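Local coordinates for cellulase (Uncultured bacterium, PDB 6XSO), which probably hydrolyses internal beta-1,4-glucosidic bonds of cellulose and related plant polysaccharides, as a GH5_4 endoglucanase of broad specificity, at residues K325-V336 against D367-Y376. Numbering follows the deposited sequence.
Sequences KSLMFQFVDDFV and DLAERIAKAY
Arg371 reaches from helix 367-376 across Phe329 to grip Asp333 on helix 325-336. Its CB starts toward the other helix; CG runs anti to the backbone N (chi1 -165°) and lies 4.0 Å from Phe329 CG, and the bend at chi2 carries CD past Phe329 CB. There the guanidinium is laid flat over that methylene, CZ 3.5 Å from Phe329 CB, while NH1 passes obliquely by Phe329 CD2. The NE/NH2 edge grips Asp333 side-on: NE gives a nearly straight bond to OD1 (3.0 Å, 166°) and NH2 one of 2.8 Å to OD2, both on the syn sides but tilted out of a carboxylate plane turned only slightly from the guanidinium. A water joins the same OD1 to Arg371 O. With an alanine here, the Asp333 carboxylate is likely to lose its cationic mate, and the Phe329 methylene the flat group that covers it.

At the start of the helices, the Phe329 ring points its CZ edge at the Asp367 carboxylate, whose plane stands perpendicular to it, while Lys325 CG lies over one face. Lys325 bends at chi3, which puts NZ 2.9 Å from Asp367 OD2, on its syn lone pair; Tyr321 binds OD1. Inward, Leu368 CD1 fits between Phe329 and Val332, and Val332 CG1 meets Ile372 CG1, branched side chains suited to filling a buried seam. Ala375, small enough for close approach, lets the backbones come to 4.9 Å between CA atoms at Asp333, its CB against Val336 CB.

These are the last two long helices of the TIM barrel, crossing at -32° outside strand 345-349, where Tyr348 meets Leu368 and Ile372. The chemistry is thus layered: hydrocarbon toward the barrel wall, and two salt bridges pairing charges along the partly exposed margin.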
loop_
_atom_site.group_PDB
_atom_site.type_symbol
_atom_site.label_atom_id
_atom_site.label_comp_id
_atom_site.label_asym_id
_atom_site.label_seq_id
_atom_site.Cartn_x
_atom_site.Cartn_y
_atom_site.Cartn_z
ATOM N N LYS A 325 -4.359 18.608 -17.711
ATOM C CA LYS A 325 -5.422 17.990 -16.931
ATOM C C LYS A 325 -6.253 17.035 -17.770
ATOM O O LYS A 325 -6.556 15.916 -17.329
ATOM C CB LYS A 325 -6.307 19.067 -16.308
ATOM C CG LYS A 325 -7.445 18.500 -15.443
ATOM C CD LYS A 325 -8.333 19.603 -14.901
ATOM C CE LYS A 325 -7.653 20.401 -13.787
ATOM N NZ LYS A 325 -8.670 21.187 -12.997
ATOM N N SER A 326 -6.623 17.440 -18.983
ATOM C CA SER A 326 -7.435 16.555 -19.809
ATOM C C SER A 326 -6.691 15.274 -20.154
ATOM O O SER A 326 -7.273 14.184 -20.101
ATOM C CB SER A 326 -7.871 17.259 -21.085
ATOM O OG SER A 326 -8.574 16.332 -21.902
ATOM N N LEU A 327 -5.408 15.378 -20.525
ATOM C CA LEU A 327 -4.636 14.166 -20.791
ATOM C C LEU A 327 -4.563 13.289 -19.545
ATOM O O LEU A 327 -4.680 12.057 -19.627
ATOM C CB LEU A 327 -3.228 14.518 -21.260
ATOM C CG LEU A 327 -2.420 13.342 -21.798
ATOM C CD1 LEU A 327 -2.943 12.848 -23.147
ATOM C CD2 LEU A 327 -0.955 13.743 -21.921
ATOM N N MET A 328 -4.413 13.913 -18.371
ATOM C CA MET A 328 -4.399 13.147 -17.137
ATOM C C MET A 328 -5.723 12.419 -16.932
ATOM O O MET A 328 -5.746 11.250 -16.515
ATOM C CB MET A 328 -4.105 14.055 -15.943
ATOM C CG MET A 328 -4.054 13.282 -14.659
ATOM S SD MET A 328 -3.661 14.355 -13.285
ATOM C CE MET A 328 -3.554 13.148 -11.973
ATOM N N PHE A 329 -6.842 13.106 -17.188
ATOM C CA PHE A 329 -8.152 12.483 -17.034
ATOM C C PHE A 329 -8.363 11.350 -18.040
ATOM O O PHE A 329 -9.006 10.349 -17.711
ATOM C CB PHE A 329 -9.250 13.546 -17.155
ATOM C CG PHE A 329 -9.373 14.477 -15.951
ATOM C CD1 PHE A 329 -8.538 14.394 -14.850
ATOM C CD2 PHE A 329 -10.358 15.436 -15.932
ATOM C CE1 PHE A 329 -8.699 15.264 -13.760
ATOM C CE2 PHE A 329 -10.517 16.289 -14.851
ATOM C CZ PHE A 329 -9.701 16.213 -13.786
ATOM N N GLN A 330 -7.852 11.496 -19.267
ATOM C CA GLN A 330 -7.939 10.398 -20.228
ATOM C C GLN A 330 -7.098 9.217 -19.768
ATOM O O GLN A 330 -7.477 8.056 -19.968
ATOM C CB GLN A 330 -7.487 10.873 -21.607
ATOM C CG GLN A 330 -8.299 12.033 -22.137
ATOM C CD GLN A 330 -7.636 12.703 -23.326
ATOM O OE1 GLN A 330 -7.248 12.038 -24.293
ATOM N NE2 GLN A 330 -7.490 14.023 -23.260
ATOM N N PHE A 331 -5.953 9.503 -19.144
ATOM C CA PHE A 331 -5.126 8.455 -18.561
ATOM C C PHE A 331 -5.878 7.744 -17.443
ATOM O O PHE A 331 -5.902 6.505 -17.383
ATOM C CB PHE A 331 -3.802 9.069 -18.054
ATOM C CG PHE A 331 -3.106 8.243 -17.001
ATOM C CD1 PHE A 331 -2.481 7.062 -17.345
ATOM C CD2 PHE A 331 -3.089 8.649 -15.681
ATOM C CE1 PHE A 331 -1.849 6.290 -16.392
ATOM C CE2 PHE A 331 -2.474 7.877 -14.716
ATOM C CZ PHE A 331 -1.843 6.705 -15.075
ATOM N N VAL A 332 -6.502 8.525 -16.542
ATOM C CA VAL A 332 -7.296 7.969 -15.440
ATOM C C VAL A 332 -8.359 7.020 -15.978
ATOM O O VAL A 332 -8.526 5.893 -15.489
ATOM C CB VAL A 332 -7.934 9.114 -14.625
ATOM C CG1 VAL A 332 -9.107 8.625 -13.782
ATOM C CG2 VAL A 332 -6.875 9.831 -13.791
ATOM N N ASP A 333 -9.146 7.491 -16.943
ATOM C CA ASP A 333 -10.229 6.672 -17.469
ATOM C C ASP A 333 -9.712 5.300 -17.883
ATOM O O ASP A 333 -10.305 4.266 -17.560
ATOM C CB ASP A 333 -10.833 7.337 -18.711
ATOM C CG ASP A 333 -11.671 8.563 -18.405
ATOM O OD1 ASP A 333 -11.936 8.866 -17.237
ATOM O OD2 ASP A 333 -12.077 9.242 -19.380
ATOM N N ASP A 334 -8.618 5.288 -18.649
ATOM C CA ASP A 334 -8.116 4.038 -19.219
ATOM C C ASP A 334 -7.413 3.178 -18.171
ATOM O O ASP A 334 -7.513 1.944 -18.210
ATOM C CB ASP A 334 -7.188 4.351 -20.392
ATOM C CG ASP A 334 -6.556 3.100 -20.978
ATOM O OD1 ASP A 334 -7.267 2.383 -21.729
ATOM O OD2 ASP A 334 -5.358 2.863 -20.676
ATOM N N PHE A 335 -6.664 3.804 -17.257
ATOM C CA PHE A 335 -5.939 3.064 -16.222
ATOM C C PHE A 335 -6.913 2.311 -15.329
ATOM O O PHE A 335 -6.761 1.104 -15.097
ATOM C CB PHE A 335 -5.113 4.062 -15.407
ATOM C CG PHE A 335 -4.142 3.430 -14.444
ATOM C CD1 PHE A 335 -2.872 3.096 -14.856
ATOM C CD2 PHE A 335 -4.494 3.214 -13.121
ATOM C CE1 PHE A 335 -1.975 2.536 -13.963
ATOM C CE2 PHE A 335 -3.587 2.664 -12.226
ATOM C CZ PHE A 335 -2.346 2.307 -12.655
ATOM N N VAL A 336 -7.956 3.002 -14.863
ATOM C CA VAL A 336 -8.956 2.357 -14.018
ATOM C C VAL A 336 -9.658 1.250 -14.784
ATOM O O VAL A 336 -9.892 0.166 -14.244
ATOM C CB VAL A 336 -9.940 3.405 -13.463
ATOM C CG1 VAL A 336 -11.137 2.736 -12.792
ATOM C CG2 VAL A 336 -9.198 4.297 -12.452
ATOM N N ASP A 367 -13.020 17.511 -9.378
ATOM C CA ASP A 367 -13.090 16.987 -10.737
ATOM C C ASP A 367 -12.353 15.651 -10.859
ATOM O O ASP A 367 -12.879 14.703 -11.459
ATOM C CB ASP A 367 -12.614 18.036 -11.751
ATOM C CG ASP A 367 -11.254 18.639 -11.430
ATOM O OD1 ASP A 367 -10.605 18.319 -10.409
ATOM O OD2 ASP A 367 -10.823 19.470 -12.261
ATOM N N LEU A 368 -11.164 15.543 -10.262
ATOM C CA LEU A 368 -10.404 14.299 -10.338
ATOM C C LEU A 368 -11.063 13.182 -9.538
ATOM O O LEU A 368 -11.114 12.034 -9.998
ATOM C CB LEU A 368 -8.983 14.550 -9.854
ATOM C CG LEU A 368 -8.086 13.311 -9.854
ATOM C CD1 LEU A 368 -7.928 12.642 -11.180
ATOM C CD2 LEU A 368 -6.712 13.715 -9.328
ATOM N N ALA A 369 -11.568 13.492 -8.342
ATOM C CA ALA A 369 -12.253 12.477 -7.550
ATOM C C ALA A 369 -13.422 11.890 -8.326
ATOM O O ALA A 369 -13.586 10.664 -8.395
ATOM C CB ALA A 369 -12.712 13.087 -6.227
ATOM N N GLU A 370 -14.232 12.760 -8.939
ATOM C CA GLU A 370 -15.374 12.295 -9.712
ATOM C C GLU A 370 -14.913 11.513 -10.930
ATOM O O GLU A 370 -15.537 10.514 -11.302
ATOM C CB GLU A 370 -16.261 13.471 -10.135
ATOM C CG GLU A 370 -17.482 13.000 -10.910
ATOM C CD GLU A 370 -18.592 14.031 -11.014
ATOM O OE1 GLU A 370 -18.384 15.197 -10.617
ATOM O OE2 GLU A 370 -19.679 13.658 -11.503
ATOM N N ARG A 371 -13.817 11.949 -11.557
ATOM C CA ARG A 371 -13.329 11.259 -12.746
ATOM C C ARG A 371 -12.913 9.829 -12.424
ATOM O O ARG A 371 -13.221 8.902 -13.183
ATOM C CB ARG A 371 -12.149 12.016 -13.356
ATOM C CG ARG A 371 -11.808 11.593 -14.785
ATOM C CD ARG A 371 -12.740 12.261 -15.805
ATOM N NE ARG A 371 -12.403 11.808 -17.140
ATOM C CZ ARG A 371 -12.451 12.559 -18.226
ATOM N NH1 ARG A 371 -12.848 13.827 -18.150
ATOM N NH2 ARG A 371 -12.072 12.032 -19.382
ATOM N N ILE A 372 -12.205 9.633 -11.308
ATOM C CA ILE A 372 -11.790 8.294 -10.899
ATOM C C ILE A 372 -13.005 7.413 -10.618
ATOM O O ILE A 372 -13.095 6.268 -11.089
ATOM C CB ILE A 372 -10.855 8.390 -9.680
ATOM C CG1 ILE A 372 -9.538 9.076 -10.036
ATOM C CG2 ILE A 372 -10.631 7.002 -9.083
ATOM C CD1 ILE A 372 -8.763 9.557 -8.818
ATOM N N ALA A 373 -13.965 7.933 -9.849
ATOM C CA ALA A 373 -15.132 7.138 -9.497
ATOM C C ALA A 373 -15.932 6.754 -10.738
ATOM O O ALA A 373 -16.348 5.599 -10.882
ATOM C CB ALA A 373 -16.021 7.906 -8.517
ATOM N N LYS A 374 -16.170 7.715 -11.636
ATOM C CA LYS A 374 -16.953 7.423 -12.832
ATOM C C LYS A 374 -16.219 6.490 -13.784
ATOM O O LYS A 374 -16.873 5.777 -14.565
ATOM C CB LYS A 374 -17.304 8.722 -13.545
ATOM C CG LYS A 374 -18.528 9.404 -12.970
ATOM C CD LYS A 374 -18.956 10.631 -13.800
ATOM C CE LYS A 374 -19.293 10.286 -15.247
ATOM N NZ LYS A 374 -20.162 11.335 -15.888
ATOM N N ALA A 375 -14.882 6.503 -13.763
ATOM C CA ALA A 375 -14.107 5.614 -14.625
ATOM C C ALA A 375 -14.368 4.163 -14.264
ATOM O O ALA A 375 -14.274 3.288 -15.128
ATOM C CB ALA A 375 -12.608 5.908 -14.514
ATOM N N TYR A 376 -14.722 3.900 -13.005
ATOM C CA TYR A 376 -15.078 2.566 -12.543
ATOM C C TYR A 376 -16.571 2.297 -12.591
ATOM O O TYR A 376 -16.981 1.220 -13.047
ATOM C CB TYR A 376 -14.574 2.395 -11.103
ATOM C CG TYR A 376 -14.652 0.981 -10.573
ATOM C CD1 TYR A 376 -15.834 0.475 -10.036
ATOM C CD2 TYR A 376 -13.546 0.164 -10.612
ATOM C CE1 TYR A 376 -15.889 -0.840 -9.552
ATOM C CE2 TYR A 376 -13.590 -1.138 -10.137
ATOM C CZ TYR A 376 -14.760 -1.634 -9.618
ATOM O OH TYR A 376 -14.754 -2.937 -9.153
HETATM O O HOH W 1 -14.258 9.068 -15.778
HETATM O O HOH W 2 -13.092 4.118 -17.553
#